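Epoxide hydrolase (Aspergillus niger, PDB 3G02) probably hydrolyses epoxides to vicinal diols, as an alpha/beta-hydrolase-fold enzyme whose deposited form was evolved in the laboratory for enantioselectivity. Local coordinates at residues S48-A51 against D52-G56; V174-L177 against M178-G182; E384-T387 against D388-F392. The protein carries 9 engineered substitutions. One frame throughout, in Å; residues are numbered along the deposited sequence.

Contact 1 of 3, residues S48-A51 against D52-G56; sequences SLQA and DGRFG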
loop_
_atom_site.group_PDB
_atom_site.type_symbol
_atom_site.label_atom_id
_atom_site.label_comp_id
_atom_site.label_asym_id
_atom_site.label_seq_id
_atom_site.Cartn_x
_atom_site.Cartn_y
_atom_site.Cartn_z
ATOM N N SER A 48 16.085 2.840 0.316
ATOM C CA SER A 48 16.130 2.880 1.778
ATOM C C SER A 48 17.365 3.602 2.312
ATOM O O SER A 48 17.475 3.845 3.511
ATOM C CB SER A 48 16.025 1.474 2.379
ATOM O OG SER A 48 17.260 0.780 2.290
ATOM N N LEU A 49 18.282 3.935 1.409
ATOM C CA LEU A 49 19.498 4.661 1.773
ATOM C C LEU A 49 19.420 6.146 1.438
ATOM O O LEU A 49 20.406 6.868 1.584
ATOM C CB LEU A 49 20.713 4.021 1.100
ATOM C CG LEU A 49 21.056 2.603 1.572
ATOM C CD1 LEU A 49 22.099 1.955 0.664
ATOM C CD2 LEU A 49 21.503 2.578 3.038
ATOM N N GLN A 50 18.252 6.600 0.992
ATOM C CA GLN A 50 18.036 8.014 0.700
ATOM C C GLN A 50 17.766 8.796 1.981
ATOM O O GLN A 50 16.729 8.612 2.622
ATOM C CB GLN A 50 16.884 8.193 -0.300
ATOM C CG GLN A 50 17.131 7.543 -1.659
ATOM C CD GLN A 50 18.480 7.915 -2.246
ATOM O OE1 GLN A 50 18.731 9.076 -2.566
ATOM N NE2 GLN A 50 19.363 6.930 -2.372
ATOM N N ALA A 51 18.696 9.682 2.335
ATOM C CA ALA A 51 18.597 10.468 3.569
ATOM C C ALA A 51 17.338 11.332 3.642
ATOM O O ALA A 51 16.798 11.553 4.730
ATOM C CB ALA A 51 19.842 11.327 3.758
ATOM N N ASP A 52 16.871 11.813 2.489
ATOM C CA ASP A 52 15.689 12.672 2.451
ATOM C C ASP A 52 14.372 11.905 2.629
ATOM O O ASP A 52 13.305 12.511 2.778
ATOM C CB ASP A 52 15.676 13.569 1.195
ATOM C CG ASP A 52 15.487 12.796 -0.114
ATOM O OD1 ASP A 52 15.212 11.576 -0.104
ATOM O OD2 ASP A 52 15.596 13.440 -1.182
ATOM N N GLY A 53 14.464 10.575 2.624
ATOM C CA GLY A 53 13.305 9.710 2.849
ATOM C C GLY A 53 12.190 9.838 1.822
ATOM O O GLY A 53 11.032 9.550 2.122
ATOM N N ARG A 54 12.529 10.263 0.605
ATOM C CA ARG A 54 11.516 10.501 -0.425
ATOM C C ARG A 54 10.800 9.223 -0.881
ATOM O O ARG A 54 9.708 9.293 -1.455
ATOM C CB ARG A 54 12.105 11.256 -1.618
ATOM C CG ARG A 54 13.045 10.450 -2.494
ATOM C CD ARG A 54 13.707 11.362 -3.508
ATOM N NE ARG A 54 14.644 10.648 -4.368
ATOM C CZ ARG A 54 15.898 10.353 -4.033
ATOM N NH1 ARG A 54 16.375 10.703 -2.841
ATOM N NH2 ARG A 54 16.672 9.701 -4.891
ATOM N N PHE A 55 11.418 8.071 -0.621
ATOM C CA PHE A 55 10.799 6.782 -0.928
ATOM C C PHE A 55 10.202 6.105 0.308
ATOM O O PHE A 55 9.808 4.941 0.252
ATOM C CB PHE A 55 11.805 5.849 -1.608
ATOM C CG PHE A 55 12.347 6.381 -2.913
ATOM C CD1 PHE A 55 11.488 6.669 -3.976
ATOM C CD2 PHE A 55 13.715 6.583 -3.084
ATOM C CE1 PHE A 55 11.983 7.155 -5.180
ATOM C CE2 PHE A 55 14.225 7.059 -4.292
ATOM C CZ PHE A 55 13.359 7.345 -5.340
ATOM N N GLY A 56 10.123 6.842 1.411
ATOM C CA GLY A 56 9.582 6.312 2.654
ATOM C C GLY A 56 10.679 6.108 3.681
ATOM O O GLY A 56 11.777 6.660 3.543
#

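Contact 2 of 3, residues V174-L177 against M178-G182; sequences VDQL and MKDLG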
loop_
_atom_site.group_PDB
_atom_site.type_symbol
_atom_site.label_atom_id
_atom_site.label_comp_id
_atom_site.label_asym_id
_atom_site.label_seq_id
_atom_site.Cartn_x
_atom_site.Cartn_y
_atom_site.Cartn_z
ATOM N N VAL A 174 -21.182 9.057 17.330
ATOM C CA VAL A 174 -20.705 10.228 18.073
ATOM C C VAL A 174 -21.886 11.038 18.618
ATOM O O VAL A 174 -21.895 11.414 19.793
ATOM C CB VAL A 174 -19.764 11.112 17.220
ATOM C CG1 VAL A 174 -19.407 12.406 17.951
ATOM C CG2 VAL A 174 -18.489 10.353 16.870
ATOM N N ASP A 175 -22.882 11.275 17.769
ATOM C CA ASP A 175 -24.088 11.998 18.175
ATOM C C ASP A 175 -24.799 11.281 19.325
ATOM O O ASP A 175 -25.230 11.920 20.290
ATOM C CB ASP A 175 -25.033 12.185 16.986
ATOM C CG ASP A 175 -26.356 12.823 17.382
ATOM O OD1 ASP A 175 -26.385 14.047 17.635
ATOM O OD2 ASP A 175 -27.368 12.092 17.413
ATOM N N GLN A 176 -24.909 9.956 19.231
ATOM C CA GLN A 176 -25.545 9.167 20.288
ATOM C C GLN A 176 -24.770 9.256 21.604
ATOM O O GLN A 176 -25.365 9.360 22.679
ATOM C CB GLN A 176 -25.719 7.704 19.861
ATOM C CG GLN A 176 -26.660 6.897 20.762
ATOM C CD GLN A 176 -28.031 7.546 20.922
ATOM O OE1 GLN A 176 -28.725 7.814 19.939
ATOM N NE2 GLN A 176 -28.421 7.806 22.166
ATOM N N LEU A 177 -23.442 9.222 21.518
ATOM C CA LEU A 177 -22.602 9.361 22.698
ATOM C C LEU A 177 -22.877 10.686 23.400
ATOM O O LEU A 177 -23.073 10.714 24.616
ATOM C CB LEU A 177 -21.117 9.254 22.325
ATOM C CG LEU A 177 -20.109 9.558 23.438
ATOM C CD1 LEU A 177 -20.196 8.553 24.579
ATOM C CD2 LEU A 177 -18.696 9.606 22.868
ATOM N N MET A 178 -22.895 11.771 22.628
ATOM C CA MET A 178 -23.130 13.101 23.190
ATOM C C MET A 178 -24.523 13.209 23.812
ATOM O O MET A 178 -24.680 13.800 24.880
ATOM C CB MET A 178 -22.894 14.193 22.143
ATOM C CG MET A 178 -21.437 14.306 21.676
ATOM S SD MET A 178 -20.278 14.564 23.034
ATOM C CE MET A 178 -20.258 16.352 23.143
ATOM N N LYS A 179 -25.519 12.611 23.161
ATOM C CA LYS A 179 -26.874 12.573 23.720
ATOM C C LYS A 179 -26.925 11.772 25.021
ATOM O O LYS A 179 -27.535 12.204 26.009
ATOM C CB LYS A 179 -27.866 12.021 22.695
ATOM C CG LYS A 179 -28.203 13.007 21.600
ATOM C CD LYS A 179 -29.009 12.373 20.481
ATOM C CE LYS A 179 -29.470 13.431 19.490
ATOM N NZ LYS A 179 -29.964 12.841 18.211
ATOM N N ASP A 180 -26.272 10.612 25.022
ATOM C CA ASP A 180 -26.179 9.757 26.206
ATOM C C ASP A 180 -25.544 10.462 27.400
ATOM O O ASP A 180 -25.922 10.214 28.548
ATOM C CB ASP A 180 -25.389 8.486 25.888
ATOM C CG ASP A 180 -26.175 7.496 25.051
ATOM O OD1 ASP A 180 -27.347 7.772 24.717
ATOM O OD2 ASP A 180 -25.603 6.441 24.712
ATOM N N LEU A 181 -24.574 11.331 27.121
ATOM C CA LEU A 181 -23.872 12.072 28.167
ATOM C C LEU A 181 -24.644 13.311 28.614
ATOM O O LEU A 181 -24.191 14.038 29.502
ATOM C CB LEU A 181 -22.457 12.448 27.709
ATOM C CG LEU A 181 -21.461 11.295 27.576
ATOM C CD1 LEU A 181 -20.187 11.776 26.895
ATOM C CD2 LEU A 181 -21.148 10.672 28.929
ATOM N N GLY A 182 -25.800 13.541 27.989
ATOM C CA GLY A 182 -26.727 14.604 28.387
ATOM C C GLY A 182 -26.707 15.854 27.531
ATOM O O GLY A 182 -27.194 16.910 27.952
HETATM O O HOH W 1 -28.707 15.248 16.715
HETATM O O HOH W 2 -31.050 9.957 19.054
#

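Contact 3 of 3, residues E384-T387 against D388-F392; sequences ELKT and DLTAF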
loop_
_atom_site.group_PDB
_atom_site.type_symbol
_atom_site.label_atom_id
_atom_site.label_comp_id
_atom_site.label_asym_id
_atom_site.label_seq_id
_atom_site.Cartn_x
_atom_site.Cartn_y
_atom_site.Cartn_z
ATOM N N GLU A 384 -2.091 26.402 20.428
ATOM C CA GLU A 384 -2.727 27.126 19.334
ATOM C C GLU A 384 -4.119 26.574 19.030
ATOM O O GLU A 384 -5.079 27.334 18.886
ATOM C CB GLU A 384 -1.851 27.085 18.077
ATOM C CG GLU A 384 -0.620 27.988 18.130
ATOM C CD GLU A 384 0.540 27.413 18.939
ATOM O OE1 GLU A 384 0.512 26.219 19.325
ATOM O OE2 GLU A 384 1.497 28.173 19.190
ATOM N N LEU A 385 -4.231 25.251 18.944
ATOM C CA LEU A 385 -5.517 24.634 18.645
ATOM C C LEU A 385 -6.526 24.872 19.773
ATOM O O LEU A 385 -7.685 25.204 19.514
ATOM C CB LEU A 385 -5.352 23.137 18.344
ATOM C CG LEU A 385 -6.594 22.432 17.770
ATOM C CD1 LEU A 385 -7.030 23.047 16.431
ATOM C CD2 LEU A 385 -6.365 20.933 17.626
ATOM N N LYS A 386 -6.071 24.716 21.016
ATOM C CA LYS A 386 -6.901 24.999 22.189
ATOM C C LYS A 386 -7.391 26.445 22.200
ATOM O O LYS A 386 -8.570 26.703 22.437
ATOM C CB LYS A 386 -6.133 24.698 23.478
ATOM C CG LYS A 386 -6.856 25.120 24.748
ATOM C CD LYS A 386 -6.122 24.642 25.976
ATOM C CE LYS A 386 -6.617 25.357 27.223
ATOM N NZ LYS A 386 -6.276 26.807 27.187
ATOM N N THR A 387 -6.478 27.379 21.950
ATOM C CA THR A 387 -6.811 28.802 21.941
ATOM C C THR A 387 -7.832 29.125 20.854
ATOM O O THR A 387 -8.790 29.863 21.100
ATOM C CB THR A 387 -5.538 29.664 21.795
ATOM O OG1 THR A 387 -4.723 29.487 22.961
ATOM C CG2 THR A 387 -5.872 31.147 21.640
ATOM N N ASP A 388 -7.635 28.561 19.662
ATOM C CA ASP A 388 -8.580 28.746 18.559
ATOM C C ASP A 388 -9.956 28.192 18.893
ATOM O O ASP A 388 -10.966 28.862 18.671
ATOM C CB ASP A 388 -8.069 28.078 17.283
ATOM C CG ASP A 388 -6.897 28.810 16.661
ATOM O OD1 ASP A 388 -6.427 29.821 17.235
ATOM O OD2 ASP A 388 -6.441 28.357 15.589
ATOM N N LEU A 389 -9.995 26.974 19.431
ATOM C CA LEU A 389 -11.266 26.344 19.797
ATOM C C LEU A 389 -12.012 27.186 20.821
ATOM O O LEU A 389 -13.207 27.434 20.665
ATOM C CB LEU A 389 -11.064 24.918 20.326
ATOM C CG LEU A 389 -12.315 24.185 20.842
ATOM C CD1 LEU A 389 -13.355 23.971 19.732
ATOM C CD2 LEU A 389 -11.940 22.860 21.501
ATOM N N THR A 390 -11.296 27.621 21.857
ATOM C CA THR A 390 -11.880 28.441 22.920
ATOM C C THR A 390 -12.463 29.735 22.352
ATOM O O THR A 390 -13.599 30.097 22.668
ATOM C CB THR A 390 -10.846 28.757 24.013
ATOM O OG1 THR A 390 -10.364 27.534 24.579
ATOM C CG2 THR A 390 -11.474 29.596 25.116
ATOM N N ALA A 391 -11.694 30.413 21.503
ATOM C CA ALA A 391 -12.154 31.642 20.852
ATOM C C ALA A 391 -13.385 31.394 19.981
ATOM O O ALA A 391 -14.314 32.210 19.959
ATOM C CB ALA A 391 -11.033 32.269 20.039
ATOM N N PHE A 392 -13.396 30.263 19.278
ATOM C CA PHE A 392 -14.519 29.894 18.416
ATOM C C PHE A 392 -15.803 29.699 19.224
ATOM O O PHE A 392 -16.857 30.221 18.852
ATOM C CB PHE A 392 -14.181 28.632 17.610
ATOM C CG PHE A 392 -15.330 28.095 16.794
ATOM C CD1 PHE A 392 -15.762 28.757 15.647
ATOM C CD2 PHE A 392 -15.974 26.919 17.170
ATOM C CE1 PHE A 392 -16.824 28.258 14.892
ATOM C CE2 PHE A 392 -17.035 26.415 16.426
ATOM C CZ PHE A 392 -17.458 27.084 15.284
HETATM O O HOH W 3 -8.543 28.089 26.437
#

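Contact 1 of 3, residues S48-A51 against D52-G56
Two consecutive type I beta turns, Gln50 to Gly53 and Gly53 to Gly56, shape this surface loop; Gln50 opens the first and Arg54 lies just past its end, so their side chains meet beside it. The turn is closed by Gly53 N donating to Gln50 O at 3.0 Å. Gly53 itself has a positive phi, a conformation that favours glycine. Beside this backbone bond, Gln50 OE1 sits at the edge of the Arg54 guanidinium, near its plane, accepting from Arg54 NH1 at 2.9 Å and, weakly, from NH2. Amide and guanidinium planes stand nearly perpendicular, 85° apart. At its other end the amide is held too, Gln50 NE2 bonding to Tyr46 O, which fixes the flip of the group. Arg54 NH1 also forms a salt bridge with Asp52 OD1 at 3.1 Å; the same carboxylate oxygen accepts from Arg54 N at 3.1 Å in an Asx turn, and the two donors arrive from opposite faces of the carboxylate plane. With Arg54 CG wedged between its backbone N and carbonyl carbon (chi1 72°), that atom sits over the centre of the Phe55 ring; the extended run to NE then carries the guanidinium on to Gln50 OE1, with Phe55 CE2 over one of its faces. Gln50 CG touches the ring at its edge, 3.8 Å from Phe55 CD2. The loop links helix 26-38 to helix 59-71, where Ser48 OG bonds to Ser59 OG, and it faces the second subunit, whose Arg316 makes a cation-pi contact with Phe55.

Contact 2 of 3, residues V174-L177 against M178-G182
Side chains one helical turn apart pair here along the final turns of helix 167-180, an element of the alpha/beta hydrolase fold packed against the central sheet. On the polar flank, Lys179 NZ forms a salt bridge at 2.8 Å with Asp175 OD2, which offers its syn lone pair. The lysine chain stays extended beyond CG and passes over Asp175 O, with Lys179 CG 3.4 Å from it. Asp175 OD1 bonds to Tyr187 OH, so both carboxylate oxygens are engaged; one water joins OD1 to NZ, and a second joins NZ to Gln176 OE1. Gln176 NE2 in turn donates to Asp180 OD1 at 2.8 Å, with the acceptor in the amide plane but the donor lying above the carboxylate plane; a bend at chi2 (54°) swings the amide round to it. The helix closes in a Schellman motif: Gly182 takes a positive phi of 102°, and Gly182 N bonds to Lys179 O. On the apolar flank Leu177 and Leu181 lie side by side, CD1 to CD1 at 4.0 Å, both resting on Val146 of strand 143-148. Met178, its chain curled at chi2 and chi3, touches Pro111 and Ala113 of strand 110-115.

Contact 3 of 3, residues E384-T387 against D388-F392
Thr390 OG1 and Thr390 N both donate to Lys386 O, each at 2.9 Å, on the looser, partly exposed face of helix 382-396, the last helix of this alpha/beta hydrolase fold; the tightly packed face, with Leu385, Asp388 and Leu389, is turned to the sheet. The two donors of Thr390 come from opposite faces of the carbonyl plane: the amide follows the usual i to i+4 course, whereas the hydroxyl lies 37° out of the plane. OG1 gets there because it stands beside its own backbone N, anti to the carbonyl carbon (chi1 -59°), which turns it back toward the preceding turn.

On the packed face Leu385 and Leu389 rest on Gln190 of strand 187-191, and the side chain of Leu385 is about 11 Å from those of the predicted catalytic residues Asp193 and His375. Buried beside them, Asp388 has its OD2 bonded to His370 NE2 and Ser344 OG, so the carboxylate has polar partners despite its burial. Asp388 CG packs 3.2 Å from Glu384 O, the acceptor of Asp388 N.

The looser side is more polar: Glu384 pairs with Arg381 in a salt bridge, exposed Thr387 bonds through OG1 to Arg383 O, and Lys386 reaches helix 126-135, with NZ paired to Glu135 and a cation-pi contact to Phe132. One water bridges two of these side chains, donating to Thr390 OG1 and accepting from Lys386 NZ, at 2.7 Å from each.

Contact 1 is a surface contact of loop turns, whereas contacts 2 and 3 lie on helices packed against the central sheet, contact 2 buried and contact 3 partly so. Contacts 2 and 3 meet different parts of that sheet: the former strands 87-92, 110-115 and 143-148, the latter strands 187-191, 209-214 and 362-369. Their centres are 23 Å apart, against 45 Å between contacts 1 and 2, which lie on opposite sides of the chain's centre. Arginine joins amide and carboxylate in the loop; contact 2 uses lysine-aspartate and glutamine-aspartate pairs; in contact 3 the cross-turn side-chain bond is from hydroxyl to backbone. Contact 1 alone touches the second subunit.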